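Serine acetyltransferase 1, putative (Entamoeba histolytica, PDB 7BW9) probably catalyses transfer of an acetyl group to serine, a step of cysteine biosynthesis, and is seen here with cysteine bound. Local coordinates at residues S3-T8 with A91-F96; A85-T90 with Y143-I148; V97-L102 with Q136-I141. One frame throughout, in Å; residues are numbered along the deposited sequence.

Overall arrangement
All three contacts lie in the helical N-terminal part of the chain, ahead of the left-handed beta-helix that begins near strand 165-166. Their centres are 12 to 13 Å apart. Contacts 1 and 2 share helix 82-94. Contacts 2 and 3 share helix 128-144. Helix 96-113, used by contact 3, follows helix 82-94 directly. Along the chain contact 1 closes before contact 3 opens, contacts 1 and 2 interleave, and contact 3 is nested inside the loop closed by contact 2. Together they tie helices 2-17, 82-94, 96-113 and 128-144 into one bundle. Contact 3 lies nearest the chain centre, about 10 Å away, and its R137 reaches the first turns of the beta-helix.

Contact 1 (S3-T8 with A91-F96)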
ATOM      1  N   SER A   3      21.732 -32.392   4.400  1.00 28.98           N
ATOM      2  CA  SER A   3      22.532 -32.287   5.611  1.00 33.64           C
ATOM      3  C   SER A   3      22.549 -30.850   6.124  1.00 29.96           C
ATOM      4  O   SER A   3      22.465 -30.617   7.331  1.00 26.78           O
ATOM      5  CB  SER A   3      23.949 -32.787   5.335  1.00 40.59           C
ATOM      6  OG  SER A   3      24.327 -32.459   4.008  1.00 54.41           O
ATOM      7  N   LEU A   4      22.620 -29.873   5.219  1.00 29.43           N
ATOM      8  CA  LEU A   4      22.554 -28.483   5.662  1.00 32.67           C
ATOM      9  C   LEU A   4      21.155 -28.134   6.164  1.00 29.03           C
ATOM     10  O   LEU A   4      21.011 -27.428   7.170  1.00 26.53           O
ATOM     11  CB  LEU A   4      22.984 -27.544   4.539  1.00 29.23           C
ATOM     12  CG  LEU A   4      23.051 -26.059   4.924  1.00 34.90           C
ATOM     13  CD1 LEU A   4      23.785 -25.845   6.253  1.00 27.14           C
ATOM     14  CD2 LEU A   4      23.702 -25.261   3.814  1.00 22.46           C
ATOM     15  N   LEU A   5      20.114 -28.643   5.497  1.00 27.91           N
ATOM     16  CA  LEU A   5      18.746 -28.403   5.959  1.00 25.84           C
ATOM     17  C   LEU A   5      18.517 -28.995   7.344  1.00 26.61           C
ATOM     18  O   LEU A   5      17.827 -28.394   8.179  1.00 25.15           O
ATOM     19  CB  LEU A   5      17.741 -28.974   4.957  1.00 23.77           C
ATOM     20  CG  LEU A   5      17.445 -28.105   3.730  1.00 26.25           C
ATOM     21  CD1 LEU A   5      16.814 -28.898   2.602  1.00 26.74           C
ATOM     22  CD2 LEU A   5      16.535 -26.946   4.116  1.00 25.72           C
ATOM     23  N   GLN A   6      19.095 -30.169   7.618  1.00 32.52           N
ATOM     24  CA  GLN A   6      18.870 -30.801   8.915  1.00 26.25           C
ATOM     25  C   GLN A   6      19.576 -30.048  10.028  1.00 25.28           C
ATOM     26  O   GLN A   6      19.025 -29.888  11.122  1.00 30.71           O
ATOM     27  CB  GLN A   6      19.328 -32.255   8.885  1.00 34.18           C
ATOM     28  CG  GLN A   6      18.219 -33.234   8.515  1.00 43.67           C
ATOM     29  CD  GLN A   6      18.768 -34.496   7.892  1.00 44.77           C
ATOM     30  OE1 GLN A   6      19.753 -35.056   8.373  1.00 44.36           O
ATOM     31  NE2 GLN A   6      18.147 -34.942   6.805  1.00 48.69           N
ATOM     32  N   GLN A   7      20.800 -29.586   9.783  1.00 29.95           N
ATOM     33  CA  GLN A   7      21.494 -28.840  10.825  1.00 30.47           C
ATOM     34  C   GLN A   7      20.776 -27.533  11.118  1.00 25.75           C
ATOM     35  O   GLN A   7      20.545 -27.179  12.284  1.00 30.12           O
ATOM     36  CB  GLN A   7      22.940 -28.563  10.430  1.00 30.16           C
ATOM     37  CG  GLN A   7      23.552 -27.499  11.332  1.00 46.18           C
ATOM     38  CD  GLN A   7      24.993 -27.197  11.028  1.00 50.58           C
ATOM     39  OE1 GLN A   7      25.319 -26.130  10.484  1.00 47.05           O
ATOM     40  NE2 GLN A   7      25.872 -28.138  11.357  1.00 51.03           N
ATOM     41  N   THR A   8      20.414 -26.799  10.065  1.00 29.82           N
ATOM     42  CA  THR A   8      19.701 -25.542  10.266  1.00 28.12           C
ATOM     43  C   THR A   8      18.394 -25.785  11.013  1.00 23.63           C
ATOM     44  O   THR A   8      18.083 -25.077  11.976  1.00 26.47           O
ATOM     45  CB  THR A   8      19.468 -24.855   8.918  1.00 26.57           C
ATOM     46  OG1 THR A   8      20.724 -24.698   8.241  1.00 28.35           O
ATOM     47  CG2 THR A   8      18.842 -23.485   9.111  1.00 18.01           C
ATOM     48  N   ALA A  91      24.177 -20.009   1.599  1.00 21.26           N
ATOM     49  CA  ALA A  91      24.438 -18.853   2.449  1.00 22.02           C
ATOM     50  C   ALA A  91      23.232 -18.532   3.321  1.00 22.89           C
ATOM     51  O   ALA A  91      23.387 -18.240   4.512  1.00 20.55           O
ATOM     52  CB  ALA A  91      24.830 -17.648   1.598  1.00 24.74           C
ATOM     53  N   LEU A  92      22.020 -18.638   2.761  1.00 19.18           N
ATOM     54  CA  LEU A  92      20.812 -18.347   3.531  1.00 20.33           C
ATOM     55  C   LEU A  92      20.638 -19.324   4.691  1.00 20.66           C
ATOM     56  O   LEU A  92      20.363 -18.917   5.825  1.00 19.56           O
ATOM     57  CB  LEU A  92      19.585 -18.387   2.620  1.00 17.67           C
ATOM     58  CG  LEU A  92      18.232 -18.251   3.336  1.00 19.97           C
ATOM     59  CD1 LEU A  92      18.164 -16.999   4.226  1.00 23.70           C
ATOM     60  CD2 LEU A  92      17.095 -18.231   2.329  1.00 23.12           C
ATOM     61  N   LEU A  93      20.768 -20.624   4.417  1.00 21.60           N
ATOM     62  CA  LEU A  93      20.623 -21.626   5.474  1.00 23.18           C
ATOM     63  C   LEU A  93      21.640 -21.402   6.585  1.00 21.78           C
ATOM     64  O   LEU A  93      21.292 -21.396   7.775  1.00 21.60           O
ATOM     65  CB  LEU A  93      20.762 -23.038   4.883  1.00 16.95           C
ATOM     66  CG  LEU A  93      19.501 -23.443   4.118  1.00 24.89           C
ATOM     67  CD1 LEU A  93      19.705 -24.649   3.206  1.00 22.28           C
ATOM     68  CD2 LEU A  93      18.350 -23.689   5.082  1.00 20.10           C
ATOM     69  N   SER A  94      22.907 -21.206   6.215  1.00 17.19           N
ATOM     70  CA  SER A  94      23.950 -21.009   7.212  1.00 27.23           C
ATOM     71  C   SER A  94      23.758 -19.728   8.022  1.00 28.85           C
ATOM     72  O   SER A  94      24.254 -19.642   9.151  1.00 27.45           O
ATOM     73  CB  SER A  94      25.317 -20.988   6.533  1.00 26.40           C
ATOM     74  OG  SER A  94      25.597 -19.688   6.044  1.00 45.53           O
ATOM     75  N   GLN A  95      23.052 -18.737   7.487  1.00 23.70           N
ATOM     76  CA  GLN A  95      22.787 -17.505   8.224  1.00 24.59           C
ATOM     77  C   GLN A  95      21.430 -17.489   8.911  1.00 26.26           C
ATOM     78  O   GLN A  95      21.070 -16.472   9.513  1.00 24.17           O
ATOM     79  CB  GLN A  95      22.881 -16.310   7.285  1.00 26.37           C
ATOM     80  CG  GLN A  95      24.175 -16.249   6.525  1.00 32.19           C
ATOM     81  CD  GLN A  95      24.983 -15.056   6.882  1.00 31.00           C
ATOM     82  OE1 GLN A  95      24.780 -13.978   6.337  1.00 43.69           O
ATOM     83  NE2 GLN A  95      25.912 -15.228   7.814  1.00 50.09           N
ATOM     84  N   PHE A  96      20.675 -18.588   8.863  1.00 21.51           N
ATOM     85  CA  PHE A  96      19.263 -18.500   9.214  1.00 27.14           C
ATOM     86  C   PHE A  96      19.048 -18.187  10.688  1.00 23.59           C
ATOM     87  O   PHE A  96      18.147 -17.417  11.032  1.00 20.90           O
ATOM     88  CB  PHE A  96      18.524 -19.779   8.824  1.00 22.19           C
ATOM     89  CG  PHE A  96      17.192 -19.503   8.212  1.00 28.33           C
ATOM     90  CD1 PHE A  96      16.100 -19.223   9.017  1.00 25.71           C
ATOM     91  CD2 PHE A  96      17.041 -19.456   6.835  1.00 29.55           C
ATOM     92  CE1 PHE A  96      14.866 -18.936   8.456  1.00 34.58           C
ATOM     93  CE2 PHE A  96      15.814 -19.175   6.266  1.00 32.80           C
ATOM     94  CZ  PHE A  96      14.722 -18.909   7.079  1.00 35.32           C
TER
HETATM   95  O   HOH W   1      22.787 -23.918   9.463  1.00 31.20           O
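L93 of helix 82-94 packs against L4, L5 and T8 of helix 2-17, joining two helices of the all-helical N-terminal domain. L93 can be followed outward. Its CB lies 3.8 Å from L4 CG and also meets T8 OG1. CG stands anti to its own carbonyl carbon (chi1 -75°). Both methyls meet L5 CD2, CD1 at 4.0 Å and CD2 at 3.9 Å. CD1 also touches L4 CG, and CD2 also approaches T8 CG2. L5 starts out pointing away from helix 82-94, but its end swings back to reach L93. L65 of helix 58-79 touches both T8 and L93 and closes this core from another helix.

T8 crosses L93 at about a right angle. Its methyl CG2 is 3.7 Å from F96 CB and meets the ring obliquely. F96, the first residue of helix 96-113, packs on I44 and L45 of helix 36-45. The hydroxyl of T8 lies close to L4 O of its own helix. A water oxygen lies 2.5 Å from T8 OG1, too short to be a reliable hydrogen-bond length. That water donates a weak bond to L93 O, with its O 3.4 Å from L93 O.

Contact 2 (A85-T90 with Y143-I148); sequences AEKCIT and YMNGDI
C88 meets the turn that ends helix 128-144, and this is the close, buried part of the contact. Its SG is anti to its own carbonyl carbon (chi1 -69°) and reaches two parts of the turn. It lies 3.7 Å from D147 CB and equally far from N145 O. N145 CB is a little farther from the sulfur, at 4.0 Å. L142 touches both C88 and D147 from within helix 128-144, and I76 of helix 58-79 also packs on D147.

The turn is a Schellman motif with G146 at C-prime. G146 N bonds Y143 O, and D147 N bonds L142 O. G146 has a positive phi (116°); at these backbone angles a side chain would collide with N145 O. D147 then serves as N-cap of helix 148-162, where its OD1 accepts from Y150 N. G146 and D147 thus lie between the end of one helix and the start of the next.

K87 forms the looser, more exposed side. Its chain is extended as far as CE and bends at chi4 (59°). CE comes within 3.3 Å of N145 O. NZ is 3.6 Å from N145 OD1, a proximity without a hydrogen bond. The amide of N145 is held from its other end, where ND2 donates to I141 O, one turn back in the helix.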
ATOM      1  N   ALA A  85      21.819 -20.579  -7.691  1.00 24.98           N
ATOM      2  CA  ALA A  85      20.726 -20.840  -6.758  1.00 27.38           C
ATOM      3  C   ALA A  85      21.215 -21.607  -5.531  1.00 31.78           C
ATOM      4  O   ALA A  85      20.929 -21.217  -4.390  1.00 30.67           O
ATOM      5  CB  ALA A  85      19.609 -21.595  -7.476  1.00 26.65           C
ATOM      6  N   GLU A  86      21.980 -22.688  -5.746  1.00 29.60           N
ATOM      7  CA  GLU A  86      22.549 -23.449  -4.631  1.00 30.50           C
ATOM      8  C   GLU A  86      23.443 -22.577  -3.753  1.00 25.95           C
ATOM      9  O   GLU A  86      23.403 -22.672  -2.520  1.00 28.15           O
ATOM     10  CB  GLU A  86      23.355 -24.641  -5.160  1.00 32.24           C
ATOM     11  CG  GLU A  86      22.545 -25.880  -5.510  1.00 50.45           C
ATOM     12  CD  GLU A  86      23.304 -27.180  -5.228  1.00 62.14           C
ATOM     13  OE1 GLU A  86      24.556 -27.183  -5.325  1.00 52.67           O
ATOM     14  OE2 GLU A  86      22.646 -28.196  -4.902  1.00 64.27           O
ATOM     15  N   LYS A  87      24.286 -21.754  -4.372  1.00 26.16           N
ATOM     16  CA  LYS A  87      25.155 -20.862  -3.607  1.00 28.80           C
ATOM     17  C   LYS A  87      24.333 -19.930  -2.721  1.00 28.80           C
ATOM     18  O   LYS A  87      24.607 -19.789  -1.519  1.00 24.37           O
ATOM     19  CB  LYS A  87      26.047 -20.073  -4.569  1.00 30.07           C
ATOM     20  CG  LYS A  87      26.878 -18.966  -3.948  1.00 34.79           C
ATOM     21  CD  LYS A  87      27.714 -18.270  -5.025  1.00 47.07           C
ATOM     22  CE  LYS A  87      28.250 -16.912  -4.557  1.00 43.21           C
ATOM     23  NZ  LYS A  87      29.102 -17.042  -3.335  1.00 51.45           N
ATOM     24  N   CYS A  88      23.288 -19.316  -3.288  1.00 26.09           N
ATOM     25  CA  CYS A  88      22.460 -18.396  -2.513  1.00 22.34           C
ATOM     26  C   CYS A  88      21.768 -19.112  -1.367  1.00 23.37           C
ATOM     27  O   CYS A  88      21.712 -18.598  -0.243  1.00 22.16           O
ATOM     28  CB  CYS A  88      21.440 -17.720  -3.428  1.00 17.49           C
ATOM     29  SG  CYS A  88      22.249 -16.563  -4.578  1.00 26.05           S
ATOM     30  N   ILE A  89      21.247 -20.309  -1.640  1.00 20.23           N
ATOM     31  CA  ILE A  89      20.537 -21.092  -0.638  1.00 23.75           C
ATOM     32  C   ILE A  89      21.471 -21.484   0.497  1.00 21.67           C
ATOM     33  O   ILE A  89      21.095 -21.458   1.679  1.00 18.01           O
ATOM     34  CB  ILE A  89      19.924 -22.329  -1.323  1.00 28.38           C
ATOM     35  CG1 ILE A  89      18.697 -21.911  -2.118  1.00 32.61           C
ATOM     36  CG2 ILE A  89      19.657 -23.462  -0.339  1.00 27.92           C
ATOM     37  CD1 ILE A  89      17.919 -20.851  -1.448  1.00 27.07           C
ATOM     38  N   THR A  90      22.688 -21.894   0.152  1.00 23.69           N
ATOM     39  CA  THR A  90      23.622 -22.333   1.177  1.00 24.49           C
ATOM     40  C   THR A  90      23.915 -21.196   2.139  1.00 18.76           C
ATOM     41  O   THR A  90      23.855 -21.367   3.363  1.00 23.54           O
ATOM     42  CB  THR A  90      24.901 -22.862   0.516  1.00 26.25           C
ATOM     43  OG1 THR A  90      24.567 -24.018  -0.267  1.00 24.08           O
ATOM     44  CG2 THR A  90      25.956 -23.240   1.561  1.00 24.30           C
ATOM     45  N   TYR A 143      20.868 -11.417  -2.311  1.00 21.14           N
ATOM     46  CA  TYR A 143      21.444 -10.388  -3.171  1.00 20.99           C
ATOM     47  C   TYR A 143      22.964 -10.366  -3.059  1.00 23.97           C
ATOM     48  O   TYR A 143      23.668 -10.302  -4.073  1.00 24.15           O
ATOM     49  CB  TYR A 143      20.831  -9.030  -2.815  1.00 16.51           C
ATOM     50  CG  TYR A 143      21.486  -7.813  -3.442  1.00 21.84           C
ATOM     51  CD1 TYR A 143      22.636  -7.258  -2.886  1.00 18.45           C
ATOM     52  CD2 TYR A 143      20.919  -7.184  -4.555  1.00 20.90           C
ATOM     53  CE1 TYR A 143      23.239  -6.138  -3.436  1.00 23.87           C
ATOM     54  CE2 TYR A 143      21.509  -6.046  -5.114  1.00 19.96           C
ATOM     55  CZ  TYR A 143      22.664  -5.528  -4.545  1.00 23.19           C
ATOM     56  OH  TYR A 143      23.266  -4.407  -5.072  1.00 29.44           O
ATOM     57  N   MET A 144      23.487 -10.441  -1.827  1.00 22.22           N
ATOM     58  CA  MET A 144      24.931 -10.386  -1.597  1.00 22.53           C
ATOM     59  C   MET A 144      25.666 -11.587  -2.185  1.00 29.41           C
ATOM     60  O   MET A 144      26.863 -11.491  -2.473  1.00 24.00           O
ATOM     61  CB  MET A 144      25.228 -10.300  -0.096  1.00 19.60           C
ATOM     62  CG  MET A 144      24.894  -8.960   0.549  1.00 25.83           C
ATOM     63  SD  MET A 144      25.667  -7.539  -0.259  1.00 39.62           S
ATOM     64  CE  MET A 144      27.393  -8.053  -0.201  1.00 38.40           C
ATOM     65  N   ASN A 145      24.989 -12.716  -2.376  1.00 22.95           N
ATOM     66  CA  ASN A 145      25.621 -13.861  -3.005  1.00 23.74           C
ATOM     67  C   ASN A 145      25.307 -13.965  -4.489  1.00 24.96           C
ATOM     68  O   ASN A 145      25.587 -14.999  -5.100  1.00 31.91           O
ATOM     69  CB  ASN A 145      25.240 -15.135  -2.268  1.00 22.28           C
ATOM     70  CG  ASN A 145      25.893 -15.218  -0.903  1.00 25.93           C
ATOM     71  OD1 ASN A 145      26.938 -15.840  -0.748  1.00 34.88           O
ATOM     72  ND2 ASN A 145      25.282 -14.584   0.094  1.00 23.47           N
ATOM     73  N   GLY A 146      24.760 -12.912  -5.086  1.00 26.29           N
ATOM     74  CA  GLY A 146      24.778 -12.739  -6.528  1.00 23.33           C
ATOM     75  C   GLY A 146      23.432 -12.754  -7.206  1.00 28.71           C
ATOM     76  O   GLY A 146      23.377 -12.505  -8.420  1.00 33.77           O
ATOM     77  N   ASP A 147      22.335 -13.045  -6.504  1.00 27.12           N
ATOM     78  CA  ASP A 147      21.013 -13.095  -7.132  1.00 31.50           C
ATOM     79  C   ASP A 147      20.357 -11.730  -6.986  1.00 27.09           C
ATOM     80  O   ASP A 147      19.745 -11.428  -5.958  1.00 29.19           O
ATOM     81  CB  ASP A 147      20.141 -14.181  -6.512  1.00 28.68           C
ATOM     82  CG  ASP A 147      18.655 -13.883  -6.667  1.00 37.71           C
ATOM     83  OD1 ASP A 147      18.251 -13.402  -7.756  1.00 39.38           O
ATOM     84  OD2 ASP A 147      17.898 -14.070  -5.685  1.00 39.15           O
ATOM     85  N   ILE A 148      20.471 -10.894  -8.011  1.00 29.87           N
ATOM     86  CA  ILE A 148      19.862  -9.577  -7.898  1.00 31.45           C
ATOM     87  C   ILE A 148      18.417  -9.576  -8.382  1.00 30.11           C
ATOM     88  O   ILE A 148      17.641  -8.709  -7.964  1.00 32.68           O
ATOM     89  CB  ILE A 148      20.691  -8.508  -8.629  1.00 34.19           C
ATOM     90  CG1 ILE A 148      20.664  -8.734 -10.144  1.00 37.79           C
ATOM     91  CG2 ILE A 148      22.115  -8.497  -8.089  1.00 29.92           C
ATOM     92  CD1 ILE A 148      21.471  -7.728 -10.915  1.00 42.03           C
TER

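Contact 3 (V97-L102 with Q136-I141); sequences VTIREL and QRVAHI
Two helices of the N-terminal domain, 96-113 and 128-144, pack here in a roughly antiparallel pair beside the start of the left-handed beta-helix. The axes of the two short segments pass 10.3 Å apart at 145°. I99 and I141 form the inner, apolar part. They reach toward each other tip to tip, and their CD1 methyls are only 3.4 Å apart, tighter than usual for two carbons. I99 CG1 is also close to I141 CD1. I99 CD1 also touches V138 CG2, at 4.2 Å. L92 of helix 82-94 packs on both I99 and V138, so a third helix joins this core.

With I99 CG1 anti to the carbonyl carbon (chi1 -65°), CG2 is the branch beside that carbon, and it lies 3.9 Å from R137 CB. From there the R137 chain runs extended from CG to NE and slides past I99 in the opposite direction. L102 crosses it at about a right angle, with CB 3.7 Å from R137 CD and lying over one face of the guanidinium. Its nitrogens are bound elsewhere. NE makes a salt bridge with D106, while NH1 and NH2 donate to the carbonyls of I172 and G173. These bonds probably fix the guanidinium's rotation and link the helix pair to strand 171-172 and the residue after it. Farther along L102, CD1 lies 4.1 Å from R137 NH1.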
ATOM      1  N   VAL A  97      19.846 -18.767  11.579  1.00 20.32           N
ATOM      2  CA  VAL A  97      19.676 -18.447  12.992  1.00 18.13           C
ATOM      3  C   VAL A  97      20.156 -17.019  13.276  1.00 19.96           C
ATOM      4  O   VAL A  97      19.543 -16.289  14.062  1.00 20.92           O
ATOM      5  CB  VAL A  97      20.386 -19.506  13.860  1.00 26.64           C
ATOM      6  CG1 VAL A  97      20.455 -19.077  15.320  1.00 26.25           C
ATOM      7  CG2 VAL A  97      19.649 -20.852  13.737  1.00 28.46           C
ATOM      8  N   THR A  98      21.212 -16.576  12.598  1.00 13.85           N
ATOM      9  CA  THR A  98      21.625 -15.175  12.702  1.00 23.30           C
ATOM     10  C   THR A  98      20.480 -14.229  12.339  1.00 22.62           C
ATOM     11  O   THR A  98      20.204 -13.256  13.056  1.00 18.21           O
ATOM     12  CB  THR A  98      22.831 -14.929  11.798  1.00 23.84           C
ATOM     13  OG1 THR A  98      23.861 -15.873  12.121  1.00 29.05           O
ATOM     14  CG2 THR A  98      23.354 -13.495  11.953  1.00 26.08           C
ATOM     15  N   ILE A  99      19.781 -14.528  11.238  1.00 18.51           N
ATOM     16  CA  ILE A  99      18.633 -13.725  10.825  1.00 23.02           C
ATOM     17  C   ILE A  99      17.576 -13.712  11.916  1.00 24.58           C
ATOM     18  O   ILE A  99      17.014 -12.660  12.245  1.00 18.41           O
ATOM     19  CB  ILE A  99      18.052 -14.255   9.499  1.00 24.81           C
ATOM     20  CG1 ILE A  99      19.047 -14.077   8.360  1.00 26.46           C
ATOM     21  CG2 ILE A  99      16.748 -13.549   9.154  1.00 18.20           C
ATOM     22  CD1 ILE A  99      18.554 -14.711   7.083  1.00 27.40           C
ATOM     23  N   ARG A 100      17.289 -14.886  12.494  1.00 19.03           N
ATOM     24  CA  ARG A 100      16.295 -14.955  13.559  1.00 22.43           C
ATOM     25  C   ARG A 100      16.663 -14.044  14.731  1.00 23.70           C
ATOM     26  O   ARG A 100      15.802 -13.337  15.272  1.00 23.11           O
ATOM     27  CB  ARG A 100      16.119 -16.399  14.034  1.00 15.38           C
ATOM     28  CG  ARG A 100      14.988 -16.546  15.024  1.00 17.54           C
ATOM     29  CD  ARG A 100      14.721 -18.016  15.458  1.00 21.87           C
ATOM     30  NE  ARG A 100      13.473 -18.032  16.197  1.00 19.91           N
ATOM     31  CZ  ARG A 100      13.369 -18.006  17.521  1.00 19.33           C
ATOM     32  NH1 ARG A 100      14.448 -18.031  18.296  1.00 21.54           N
ATOM     33  NH2 ARG A 100      12.166 -17.977  18.067  1.00 25.94           N
ATOM     34  N   GLU A 101      17.934 -14.069  15.152  1.00 20.76           N
ATOM     35  CA  GLU A 101      18.363 -13.237  16.271  1.00 24.79           C
ATOM     36  C   GLU A 101      18.234 -11.758  15.935  1.00 21.79           C
ATOM     37  O   GLU A 101      17.898 -10.945  16.806  1.00 19.41           O
ATOM     38  CB  GLU A 101      19.808 -13.562  16.668  1.00 24.76           C
ATOM     39  CG  GLU A 101      20.032 -14.996  17.133  1.00 33.89           C
ATOM     40  CD  GLU A 101      18.927 -15.496  18.064  1.00 50.57           C
ATOM     41  OE1 GLU A 101      18.810 -14.970  19.200  1.00 53.75           O
ATOM     42  OE2 GLU A 101      18.161 -16.404  17.651  1.00 49.40           O
ATOM     43  N   LEU A 102      18.499 -11.395  14.673  1.00 19.20           N
ATOM     44  CA  LEU A 102      18.332 -10.008  14.230  1.00 20.91           C
ATOM     45  C   LEU A 102      16.863  -9.582  14.237  1.00 21.90           C
ATOM     46  O   LEU A 102      16.531  -8.473  14.683  1.00 18.28           O
ATOM     47  CB  LEU A 102      18.938  -9.829  12.831  1.00 23.10           C
ATOM     48  CG  LEU A 102      20.473  -9.765  12.741  1.00 22.64           C
ATOM     49  CD1 LEU A 102      20.938  -9.726  11.291  1.00 21.62           C
ATOM     50  CD2 LEU A 102      21.046  -8.579  13.521  1.00 19.61           C
ATOM     51  N   GLN A 136      13.441  -8.721   4.288  1.00 13.17           N
ATOM     52  CA  GLN A 136      14.627  -8.010   3.804  1.00 11.49           C
ATOM     53  C   GLN A 136      15.911  -8.712   4.222  1.00 14.27           C
ATOM     54  O   GLN A 136      16.851  -8.818   3.427  1.00 13.25           O
ATOM     55  CB  GLN A 136      14.644  -6.562   4.305  1.00 10.77           C
ATOM     56  CG  GLN A 136      15.506  -5.606   3.413  1.00 15.62           C
ATOM     57  CD  GLN A 136      16.987  -5.637   3.753  1.00 15.15           C
ATOM     58  OE1 GLN A 136      17.356  -5.980   4.872  1.00 20.99           O
ATOM     59  NE2 GLN A 136      17.840  -5.313   2.780  1.00 12.23           N
ATOM     60  N   ARG A 137      15.975  -9.184   5.469  1.00 12.58           N
ATOM     61  CA  ARG A 137      17.181  -9.861   5.926  1.00 18.90           C
ATOM     62  C   ARG A 137      17.405 -11.175   5.179  1.00 23.22           C
ATOM     63  O   ARG A 137      18.556 -11.562   4.943  1.00 18.59           O
ATOM     64  CB  ARG A 137      17.102 -10.059   7.442  1.00 19.17           C
ATOM     65  CG  ARG A 137      16.999  -8.699   8.163  1.00 18.95           C
ATOM     66  CD  ARG A 137      17.467  -8.760   9.590  1.00 18.71           C
ATOM     67  NE  ARG A 137      17.246  -7.521  10.339  1.00 20.55           N
ATOM     68  CZ  ARG A 137      18.055  -6.457  10.296  1.00 22.19           C
ATOM     69  NH1 ARG A 137      19.129  -6.462   9.518  1.00 18.57           N
ATOM     70  NH2 ARG A 137      17.788  -5.389  11.041  1.00 15.58           N
ATOM     71  N   VAL A 138      16.328 -11.851   4.762  1.00 16.44           N
ATOM     72  CA  VAL A 138      16.483 -13.004   3.882  1.00 17.92           C
ATOM     73  C   VAL A 138      16.968 -12.558   2.513  1.00 18.57           C
ATOM     74  O   VAL A 138      17.976 -13.058   2.000  1.00 16.91           O
ATOM     75  CB  VAL A 138      15.160 -13.784   3.770  1.00 18.62           C
ATOM     76  CG1 VAL A 138      15.216 -14.719   2.583  1.00 15.00           C
ATOM     77  CG2 VAL A 138      14.871 -14.523   5.067  1.00 13.77           C
ATOM     78  N   ALA A 139      16.252 -11.605   1.906  1.00 13.51           N
ATOM     79  CA  ALA A 139      16.560 -11.174   0.544  1.00 14.13           C
ATOM     80  C   ALA A 139      17.983 -10.663   0.430  1.00 14.26           C
ATOM     81  O   ALA A 139      18.637 -10.857  -0.599  1.00 17.00           O
ATOM     82  CB  ALA A 139      15.591 -10.071   0.105  1.00 11.86           C
ATOM     83  N   HIS A 140      18.459  -9.967   1.466  1.00 14.11           N
ATOM     84  CA  HIS A 140      19.775  -9.330   1.400  1.00 16.69           C
ATOM     85  C   HIS A 140      20.894 -10.363   1.293  1.00 18.28           C
ATOM     86  O   HIS A 140      21.904 -10.128   0.621  1.00 19.08           O
ATOM     87  CB  HIS A 140      19.974  -8.434   2.619  1.00 10.81           C
ATOM     88  CG  HIS A 140      21.291  -7.719   2.645  1.00 16.24           C
ATOM     89  ND1 HIS A 140      21.671  -6.819   1.674  1.00 20.18           N
ATOM     90  CD2 HIS A 140      22.311  -7.766   3.539  1.00 13.07           C
ATOM     91  CE1 HIS A 140      22.872  -6.347   1.965  1.00 20.87           C
ATOM     92  NE2 HIS A 140      23.284  -6.911   3.087  1.00 17.57           N
ATOM     93  N   ILE A 141      20.733 -11.516   1.944  1.00 18.48           N
ATOM     94  CA  ILE A 141      21.732 -12.573   1.800  1.00 21.98           C
ATOM     95  C   ILE A 141      21.711 -13.128   0.386  1.00 22.26           C
ATOM     96  O   ILE A 141      22.758 -13.433  -0.193  1.00 19.06           O
ATOM     97  CB  ILE A 141      21.503 -13.671   2.849  1.00 21.19           C
ATOM     98  CG1 ILE A 141      21.809 -13.100   4.232  1.00 19.36           C
ATOM     99  CG2 ILE A 141      22.396 -14.902   2.559  1.00 20.92           C
ATOM    100  CD1 ILE A 141      21.286 -13.899   5.310  1.00 25.17           C
TER